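Local structure of PHOX (Pseudomonas fluorescens, 4A9V) at residues 84-89 / 117-122. The protein hydrolyses phosphate monoesters as an alkaline phosphatase, using an iron-calcium cofactor held by a beta-propeller. Sequence-based numbering, arbitrary orientation.
Sequences LMAINN and EGVSVI
With chi1 at -63° in N89 and -61° in S120, the amide carbon of N89 and the hydroxyl of S120 each lie beside their own backbone N, and chi2 of N89 turns OD1 toward S120. S120 OG donates to N89 OD1 in the carbonyl plane, on a lone pair, at 2.7 Å. OG also meets N of G65, and ND2 of N89 reaches O of D66, so a small hydroxyl and a two-ended amide suit this buried spot. Were N89 an alanine, the S120 hydroxyl would probably lose its acceptor and D66 O its amide donor. Farther along the same face, I87 and I122 meet through their CD1 methyls, 3.8 Å apart; I122 CG1, tucked between N and the carbonyl carbon (chi1 65°), also lies 4.0 Å from M85 CB. On the other face, A86 CB rests against the methyls V119 CG1 and V121 CG2, while N88 OD1 passes 3.6 Å from V119 CG2. That OD1 is hydrogen-bonded to the hydroxyls of Y189 and T191, and ND2 donates to the carbonyl oxygens of C179 and A180. The N88 side chain lies about 8 Å from the mu-oxo-diiron group and bonds the backbone of C179, a residue of that pocket, so it may help to hold the pocket wall. Three antiparallel hydrogen-bonded pairs, M85 with I122, I87 with S120 and N89 with G118, share six backbone hydrogen bonds, such as S120 N to I87 O at 2.8 Å. G118 has backbone angles at which a CB would press on the preceding carbonyl. Strands 82-89 and 118-127, joined through helices 94-97 and 107-115, are the inner strands of a four-stranded antiparallel propeller sheet, flanked by strands 68-76 and 130-144.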
ATOM      1  N   LEU A  84       3.538 -18.870   4.731  1.00  6.85           N
ATOM      2  CA  LEU A  84       4.492 -17.783   4.597  1.00  6.92           C
ATOM      3  C   LEU A  84       3.733 -16.469   4.577  1.00  7.01           C
ATOM      4  O   LEU A  84       2.642 -16.381   4.033  1.00  9.37           O
ATOM      5  CB  LEU A  84       5.329 -17.914   3.317  1.00  7.55           C
ATOM      6  CG  LEU A  84       6.110 -19.217   3.149  1.00  8.15           C
ATOM      7  CD1 LEU A  84       6.983 -19.105   1.910  1.00  9.83           C
ATOM      8  CD2 LEU A  84       6.959 -19.523   4.376  1.00  9.28           C
ATOM      9  N   MET A  85       4.343 -15.433   5.137  1.00  6.72           N
ATOM     10  CA  MET A  85       3.835 -14.082   4.987  1.00  7.22           C
ATOM     11  C   MET A  85       4.914 -13.220   4.361  1.00  7.13           C
ATOM     12  O   MET A  85       6.079 -13.317   4.734  1.00  8.31           O
ATOM     13  CB  MET A  85       3.432 -13.518   6.348  1.00  7.62           C
ATOM     14  CG  MET A  85       2.273 -14.266   6.961  1.00  8.44           C
ATOM     15  SD  MET A  85       1.738 -13.653   8.573  1.00 10.37           S
ATOM     16  CE  MET A  85       0.941 -12.113   8.125  1.00 12.03           C
ATOM     17  N   ALA A  86       4.528 -12.402   3.390  1.00  6.47           N
ATOM     18  CA  ALA A  86       5.413 -11.403   2.832  1.00  6.15           C
ATOM     19  C   ALA A  86       4.873 -10.054   3.270  1.00  5.83           C
ATOM     20  O   ALA A  86       3.693  -9.748   3.053  1.00  6.53           O
ATOM     21  CB  ALA A  86       5.433 -11.501   1.315  1.00  7.03           C
ATOM     22  N   ILE A  87       5.723  -9.276   3.938  1.00  5.93           N
ATOM     23  CA  ILE A  87       5.301  -8.071   4.632  1.00  6.15           C
ATOM     24  C   ILE A  87       6.199  -6.916   4.200  1.00  5.90           C
ATOM     25  O   ILE A  87       7.427  -6.975   4.314  1.00  6.60           O
ATOM     26  CB  ILE A  87       5.392  -8.257   6.155  1.00  6.35           C
ATOM     27  CG1 ILE A  87       4.510  -9.420   6.628  1.00  7.08           C
ATOM     28  CG2 ILE A  87       5.024  -6.966   6.863  1.00  6.95           C
ATOM     29  CD1 ILE A  87       5.006 -10.092   7.896  1.00  8.37           C
ATOM     30  N   ASN A  88       5.579  -5.855   3.700  1.00  5.81           N
ATOM     31  CA  ASN A  88       6.312  -4.679   3.285  1.00  5.83           C
ATOM     32  C   ASN A  88       6.859  -3.925   4.480  1.00  5.66           C
ATOM     33  O   ASN A  88       6.204  -3.837   5.518  1.00  6.32           O
ATOM     34  CB  ASN A  88       5.402  -3.732   2.526  1.00  5.97           C
ATOM     35  CG  ASN A  88       5.021  -4.241   1.157  1.00  6.24           C
ATOM     36  OD1 ASN A  88       5.520  -5.265   0.677  1.00  6.91           O
ATOM     37  ND2 ASN A  88       4.163  -3.490   0.494  1.00  7.77           N
ATOM     38  N   ASN A  89       7.979  -3.244   4.249  1.00  5.99           N
ATOM     39  CA  ASN A  89       8.584  -2.330   5.205  1.00  6.62           C
ATOM     40  C   ASN A  89       8.777  -0.992   4.508  1.00  6.19           C
ATOM     41  O   ASN A  89       9.600  -0.875   3.598  1.00  7.01           O
ATOM     42  CB  ASN A  89       9.932  -2.908   5.657  1.00  6.82           C
ATOM     43  CG  ASN A  89       9.776  -4.228   6.375  1.00  7.78           C
ATOM     44  OD1 ASN A  89      10.266  -5.264   5.921  1.00  8.93           O
ATOM     45  ND2 ASN A  89       9.085  -4.200   7.510  1.00  7.96           N
ATOM     46  N   GLU A 117      13.937  -0.921   4.867  1.00  7.23           N
ATOM     47  CA  GLU A 117      12.852  -0.868   3.895  1.00  6.94           C
ATOM     48  C   GLU A 117      12.919  -2.074   2.976  1.00  6.78           C
ATOM     49  O   GLU A 117      13.945  -2.744   2.894  1.00  8.07           O
ATOM     50  CB  GLU A 117      12.932   0.430   3.094  1.00  7.40           C
ATOM     51  CG  GLU A 117      12.970   1.650   4.010  1.00  8.48           C
ATOM     52  CD  GLU A 117      12.862   2.993   3.323  1.00  7.40           C
ATOM     53  OE1 GLU A 117      12.540   3.074   2.126  1.00  8.49           O
ATOM     54  OE2 GLU A 117      13.151   3.995   4.018  1.00  9.14           O
ATOM     55  N   GLY A 118      11.812  -2.347   2.298  1.00  6.70           N
ATOM     56  CA  GLY A 118      11.739  -3.468   1.372  1.00  7.28           C
ATOM     57  C   GLY A 118      10.638  -4.420   1.784  1.00  5.67           C
ATOM     58  O   GLY A 118       9.498  -4.001   2.009  1.00  6.57           O
ATOM     59  N   VAL A 119      10.984  -5.701   1.868  1.00  6.64           N
ATOM     60  CA  VAL A 119      10.045  -6.752   2.222  1.00  5.86           C
ATOM     61  C   VAL A 119      10.718  -7.680   3.228  1.00  6.36           C
ATOM     62  O   VAL A 119      11.926  -7.933   3.164  1.00  7.38           O
ATOM     63  CB  VAL A 119       9.571  -7.525   0.968  1.00  6.54           C
ATOM     64  CG1 VAL A 119       8.682  -8.702   1.339  1.00  7.64           C
ATOM     65  CG2 VAL A 119       8.833  -6.586   0.022  1.00  7.46           C
ATOM     66  N   SER A 120       9.921  -8.173   4.168  1.00  6.27           N
ATOM     67  CA  SER A 120      10.322  -9.271   5.045  1.00  6.36           C
ATOM     68  C   SER A 120       9.432 -10.473   4.746  1.00  6.69           C
ATOM     69  O   SER A 120       8.213 -10.385   4.870  1.00  7.27           O
ATOM     70  CB  SER A 120      10.129  -8.863   6.504  1.00  7.13           C
ATOM     71  OG  SER A 120      10.916  -7.748   6.845  1.00  7.44           O
ATOM     72  N   VAL A 121      10.037 -11.571   4.300  1.00  6.96           N
ATOM     73  CA  VAL A 121       9.328 -12.837   4.147  1.00  7.50           C
ATOM     74  C   VAL A 121       9.590 -13.683   5.384  1.00  6.93           C
ATOM     75  O   VAL A 121      10.741 -13.825   5.803  1.00  7.61           O
ATOM     76  CB  VAL A 121       9.801 -13.611   2.898  1.00  7.78           C
ATOM     77  CG1 VAL A 121       9.016 -14.907   2.741  1.00  8.27           C
ATOM     78  CG2 VAL A 121       9.676 -12.753   1.651  1.00  9.53           C
ATOM     79  N   ILE A 122       8.512 -14.148   6.011  1.00  6.73           N
ATOM     80  CA  ILE A 122       8.616 -14.949   7.223  1.00  7.41           C
ATOM     81  C   ILE A 122       7.748 -16.192   7.137  1.00  7.04           C
ATOM     82  O   ILE A 122       6.706 -16.191   6.487  1.00  8.25           O
ATOM     83  CB  ILE A 122       8.238 -14.142   8.483  1.00  7.33           C
ATOM     84  CG1 ILE A 122       6.759 -13.736   8.475  1.00  8.28           C
ATOM     85  CG2 ILE A 122       9.153 -12.933   8.635  1.00  8.44           C
ATOM     86  CD1 ILE A 122       6.314 -13.074   9.765  1.00 10.23           C
TER